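Local coordinates for protein anthranilate-CoA ligase (Stigmatella aurantiaca, PDB 4WV3) that belongs to the ANL superfamily of AMP-binding enzymes, in which a large N-terminal domain is followed by a smaller C-terminal domain, at residues Val57-Leu68 with Cys106-Phe117. Sequence-based numbering, arbitrary orientation.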
loop_
_atom_site.group_PDB
_atom_site.type_symbol
_atom_site.label_atom_id
_atom_site.label_comp_id
_atom_site.label_asym_id
_atom_site.label_seq_id
_atom_site.Cartn_x
_atom_site.Cartn_y
_atom_site.Cartn_z
ATOM N N VAL A 57 -27.753 5.425 8.287
ATOM C CA VAL A 57 -26.896 4.855 7.253
ATOM C C VAL A 57 -27.569 3.655 6.595
ATOM O O VAL A 57 -28.113 2.786 7.277
ATOM C CB VAL A 57 -25.524 4.437 7.819
ATOM C CG1 VAL A 57 -24.669 3.793 6.738
ATOM C CG2 VAL A 57 -24.811 5.640 8.417
ATOM N N ARG A 58 -27.540 3.616 5.266
ATOM C CA ARG A 58 -28.181 2.539 4.524
ATOM C C ARG A 58 -27.207 1.783 3.628
ATOM O O ARG A 58 -26.049 2.173 3.474
ATOM C CB ARG A 58 -29.332 3.085 3.677
ATOM C CG ARG A 58 -30.460 3.706 4.478
ATOM C CD ARG A 58 -31.568 4.180 3.559
ATOM N NE ARG A 58 -32.670 4.791 4.294
ATOM C CZ ARG A 58 -33.755 5.301 3.722
ATOM N NH1 ARG A 58 -33.883 5.275 2.402
ATOM N NH2 ARG A 58 -34.711 5.838 4.467
ATOM N N PHE A 59 -27.702 0.697 3.043
ATOM C CA PHE A 59 -26.952 -0.103 2.084
ATOM C C PHE A 59 -26.515 0.761 0.904
ATOM O O PHE A 59 -27.328 1.466 0.307
ATOM C CB PHE A 59 -27.833 -1.253 1.588
ATOM C CG PHE A 59 -27.107 -2.272 0.753
ATOM C CD1 PHE A 59 -26.693 -3.470 1.310
ATOM C CD2 PHE A 59 -26.857 -2.043 -0.593
ATOM C CE1 PHE A 59 -26.034 -4.414 0.548
ATOM C CE2 PHE A 59 -26.195 -2.982 -1.359
ATOM C CZ PHE A 59 -25.784 -4.170 -0.788
ATOM N N GLY A 60 -25.230 0.704 0.573
ATOM C CA GLY A 60 -24.713 1.408 -0.587
ATOM C C GLY A 60 -24.251 2.825 -0.308
ATOM O O GLY A 60 -23.821 3.532 -1.221
ATOM N N GLU A 61 -24.338 3.246 0.949
ATOM C CA GLU A 61 -23.896 4.583 1.334
ATOM C C GLU A 61 -22.461 4.576 1.852
ATOM O O GLU A 61 -22.026 3.622 2.496
ATOM C CB GLU A 61 -24.832 5.185 2.383
ATOM C CG GLU A 61 -26.207 5.549 1.852
ATOM C CD GLU A 61 -27.099 6.150 2.918
ATOM O OE1 GLU A 61 -26.753 6.044 4.115
ATOM O OE2 GLU A 61 -28.145 6.731 2.562
ATOM N N CYS A 62 -21.733 5.650 1.565
ATOM C CA CYS A 62 -20.339 5.764 1.976
ATOM C C CYS A 62 -20.206 6.301 3.394
ATOM O O CYS A 62 -20.834 7.296 3.753
ATOM C CB CYS A 62 -19.566 6.664 1.010
ATOM S SG CYS A 62 -19.363 5.977 -0.644
ATOM N N VAL A 63 -19.384 5.632 4.197
ATOM C CA VAL A 63 -19.091 6.091 5.548
ATOM C C VAL A 63 -17.612 6.438 5.665
ATOM O O VAL A 63 -16.747 5.631 5.323
ATOM C CB VAL A 63 -19.451 5.030 6.604
ATOM C CG1 VAL A 63 -19.183 5.563 8.003
ATOM C CG2 VAL A 63 -20.906 4.613 6.459
ATOM N N GLY A 64 -17.325 7.643 6.146
ATOM C CA GLY A 64 -15.956 8.105 6.276
ATOM C C GLY A 64 -15.235 7.505 7.467
ATOM O O GLY A 64 -15.743 7.521 8.588
ATOM N N LEU A 65 -14.043 6.971 7.220
ATOM C CA LEU A 65 -13.222 6.401 8.281
ATOM C C LEU A 65 -11.825 7.014 8.259
ATOM O O LEU A 65 -10.963 6.592 7.487
ATOM C CB LEU A 65 -13.140 4.879 8.137
ATOM C CG LEU A 65 -12.312 4.125 9.180
ATOM C CD1 LEU A 65 -12.766 4.479 10.586
ATOM C CD2 LEU A 65 -12.402 2.622 8.949
ATOM N N LEU A 66 -11.612 8.015 9.107
ATOM C CA LEU A 66 -10.334 8.715 9.160
ATOM C C LEU A 66 -9.733 8.674 10.563
ATOM O O LEU A 66 -9.929 9.589 11.362
ATOM C CB LEU A 66 -10.502 10.165 8.700
ATOM C CG LEU A 66 -9.242 11.031 8.638
ATOM C CD1 LEU A 66 -8.227 10.436 7.677
ATOM C CD2 LEU A 66 -9.591 12.455 8.243
ATOM N N THR A 67 -9.002 7.605 10.858
ATOM C CA THR A 67 -8.358 7.468 12.160
ATOM C C THR A 67 -7.092 6.621 12.081
ATOM O O THR A 67 -6.805 6.009 11.052
ATOM C CB THR A 67 -9.320 6.877 13.214
ATOM O OG1 THR A 67 -8.637 6.747 14.467
ATOM C CG2 THR A 67 -9.830 5.515 12.775
ATOM N N LEU A 68 -6.339 6.599 13.175
ATOM C CA LEU A 68 -5.078 5.870 13.240
ATOM C C LEU A 68 -5.298 4.362 13.176
ATOM O O LEU A 68 -6.396 3.877 13.449
ATOM C CB LEU A 68 -4.340 6.221 14.532
ATOM C CG LEU A 68 -4.172 7.710 14.844
ATOM C CD1 LEU A 68 -3.596 7.905 16.237
ATOM C CD2 LEU A 68 -3.294 8.378 13.800
ATOM N N CYS A 106 -17.808 11.342 -2.165
ATOM C CA CYS A 106 -18.481 10.102 -1.786
ATOM C C CYS A 106 -19.791 10.361 -1.041
ATOM O O CYS A 106 -20.467 9.420 -0.621
ATOM C CB CYS A 106 -17.554 9.205 -0.957
ATOM S SG CYS A 106 -17.115 9.846 0.676
ATOM N N ARG A 107 -20.139 11.637 -0.891
ATOM C CA ARG A 107 -21.382 12.054 -0.238
ATOM C C ARG A 107 -21.558 11.453 1.155
ATOM O O ARG A 107 -22.659 11.049 1.528
ATOM C CB ARG A 107 -22.599 11.711 -1.104
ATOM C CG ARG A 107 -22.536 12.245 -2.523
ATOM C CD ARG A 107 -23.857 12.036 -3.253
ATOM N NE ARG A 107 -24.796 13.132 -3.024
ATOM C CZ ARG A 107 -25.735 13.134 -2.083
ATOM N NH1 ARG A 107 -25.871 12.095 -1.273
ATOM N NH2 ARG A 107 -26.541 14.180 -1.956
ATOM N N ALA A 108 -20.470 11.396 1.916
ATOM C CA ALA A 108 -20.490 10.790 3.244
ATOM C C ALA A 108 -21.421 11.526 4.204
ATOM O O ALA A 108 -21.228 12.708 4.487
ATOM C CB ALA A 108 -19.082 10.726 3.815
ATOM N N ARG A 109 -22.433 10.819 4.698
ATOM C CA ARG A 109 -23.351 11.382 5.681
ATOM C C ARG A 109 -22.758 11.306 7.083
ATOM O O ARG A 109 -23.017 12.165 7.926
ATOM C CB ARG A 109 -24.691 10.647 5.654
ATOM C CG ARG A 109 -25.558 10.945 4.441
ATOM C CD ARG A 109 -26.923 10.273 4.560
ATOM N NE ARG A 109 -27.671 10.736 5.728
ATOM C CZ ARG A 109 -27.775 10.065 6.871
ATOM N NH1 ARG A 109 -27.180 8.887 7.010
ATOM N NH2 ARG A 109 -28.475 10.571 7.877
ATOM N N VAL A 110 -21.964 10.267 7.325
ATOM C CA VAL A 110 -21.359 10.051 8.633
ATOM C C VAL A 110 -19.843 9.920 8.515
ATOM O O VAL A 110 -19.338 9.238 7.624
ATOM C CB VAL A 110 -21.934 8.789 9.313
ATOM C CG1 VAL A 110 -21.290 8.570 10.672
ATOM C CG2 VAL A 110 -23.445 8.901 9.452
ATOM N N LEU A 111 -19.122 10.589 9.410
ATOM C CA LEU A 111 -17.667 10.488 9.450
ATOM C C LEU A 111 -17.180 9.987 10.804
ATOM O O LEU A 111 -17.547 10.528 11.847
ATOM C CB LEU A 111 -17.018 11.839 9.144
ATOM C CG LEU A 111 -15.497 11.878 9.336
ATOM C CD1 LEU A 111 -14.797 11.007 8.303
ATOM C CD2 LEU A 111 -14.966 13.304 9.294
ATOM N N ILE A 112 -16.354 8.947 10.780
ATOM C CA ILE A 112 -15.698 8.462 11.988
ATOM C C ILE A 112 -14.248 8.930 11.979
ATOM O O ILE A 112 -13.438 8.457 11.183
ATOM C CB ILE A 112 -15.752 6.930 12.085
ATOM C CG1 ILE A 112 -17.203 6.447 12.026
ATOM C CG2 ILE A 112 -15.081 6.456 13.362
ATOM C CD1 ILE A 112 -17.349 4.944 12.055
ATOM N N VAL A 113 -13.927 9.870 12.862
ATOM C CA VAL A 113 -12.620 10.515 12.841
ATOM C C VAL A 113 -11.962 10.509 14.222
ATOM O O VAL A 113 -12.643 10.549 15.246
ATOM C CB VAL A 113 -12.734 11.966 12.302
ATOM C CG1 VAL A 113 -13.542 12.835 13.258
ATOM C CG2 VAL A 113 -11.360 12.569 12.045
ATOM N N HIS A 114 -10.634 10.434 14.245
ATOM C CA HIS A 114 -9.891 10.565 15.491
ATOM C C HIS A 114 -9.825 12.038 15.884
ATOM O O HIS A 114 -9.951 12.917 15.032
ATOM C CB HIS A 114 -8.483 9.984 15.350
ATOM C CG HIS A 114 -7.768 9.817 16.654
ATOM N ND1 HIS A 114 -6.919 10.773 17.166
ATOM C CD2 HIS A 114 -7.783 8.806 17.555
ATOM C CE1 HIS A 114 -6.438 10.358 18.325
ATOM N NE2 HIS A 114 -6.947 9.167 18.583
ATOM N N GLN A 115 -9.626 12.303 17.171
ATOM C CA GLN A 115 -9.667 13.669 17.685
ATOM C C GLN A 115 -8.545 14.566 17.155
ATOM O O GLN A 115 -8.697 15.786 17.103
ATOM C CB GLN A 115 -9.664 13.669 19.218
ATOM C CG GLN A 115 -8.380 13.142 19.842
ATOM C CD GLN A 115 -8.425 13.150 21.359
ATOM O OE1 GLN A 115 -9.497 13.219 21.959
ATOM N NE2 GLN A 115 -7.256 13.084 21.986
ATOM N N GLU A 116 -7.426 13.969 16.758
ATOM C CA GLU A 116 -6.273 14.757 16.322
ATOM C C GLU A 116 -6.414 15.227 14.876
ATOM O O GLU A 116 -5.613 16.029 14.391
ATOM C CB GLU A 116 -4.971 13.975 16.509
ATOM C CG GLU A 116 -4.688 12.951 15.428
ATOM C CD GLU A 116 -3.262 12.435 15.484
ATOM O OE1 GLU A 116 -2.952 11.609 16.372
ATOM O OE2 GLU A 116 -2.447 12.865 14.640
ATOM N N PHE A 117 -7.439 14.722 14.198
ATOM C CA PHE A 117 -7.744 15.119 12.829
ATOM C C PHE A 117 -9.025 15.947 12.809
ATOM O O PHE A 117 -9.409 16.500 11.778
ATOM C CB PHE A 117 -7.915 13.884 11.944
ATOM C CG PHE A 117 -6.746 12.942 11.981
ATOM C CD1 PHE A 117 -5.458 13.405 11.769
ATOM C CD2 PHE A 117 -6.936 11.594 12.237
ATOM C CE1 PHE A 117 -4.382 12.538 11.803
ATOM C CE2 PHE A 117 -5.866 10.723 12.275
ATOM C CZ PHE A 117 -4.586 11.197 12.058
HETATM O O HOH W 1 -22.672 7.959 -0.165
#
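Gly-64 and Leu-66 hydrogen-bond to Val-110, Ile-112 and His-114, joining strands 62-66 and 110-114 as parallel neighbours in a five-stranded sheet of the N-terminal part of the enzyme, their short axes only 7° apart. Four backbone bonds form the ladder: Gly-64 N to Val-110 O (3.0 Å), Ile-112 N to Gly-64 O (2.7 Å), Leu-66 N to Ile-112 O (2.8 Å) and His-114 N to Leu-66 O (3.1 Å). Gly-64 and Leu-66 thus each donate and accept, bonding to residues on both sides of their partners Leu-111 and Val-113, as parallel pairing requires. Side chains alternate between faces. On one, Leu-65 CD1 leans across to Ile-112 CG2 at 4.1 Å, and Val-63 and Val-110 line the same layer. On the other, Leu-66 and Val-113 run side by side, while Leu-111 bends CD1 over the backbone of side-chain-less Gly-64, 3.6 Å from Gly-64 O. At the C-terminal ends of the strands, His-114, with CG anti to the backbone N (chi1 -168°), offers a ring face to Leu-68 CD1, a CH-pi contact 4.3 Å from the ring centroid and 9° off its normal. The other branch, Leu-68 CD2, meets the edge of the Phe-117 ring at CZ, 3.6 Å away; Glu-116 CG lies over a face of that ring. At the opposite end a water bridges Cys-62 N and Cys-106 O beside the touching cysteine side chains, and Val-57 CG2 packs on Val-110 CG2. Arg-109 NH2 hydrogen-bonds to Leu-55 O, while Glu-61 OE1 lies near NH1 but beyond salt-bridge range. Helix 71-83 packs on Val-63, Leu-65 and Ile-112, helix 118-122 on Leu-66, Leu-111 and Val-113, and strands 86-89 and 133-137 flank the pair within the sheet.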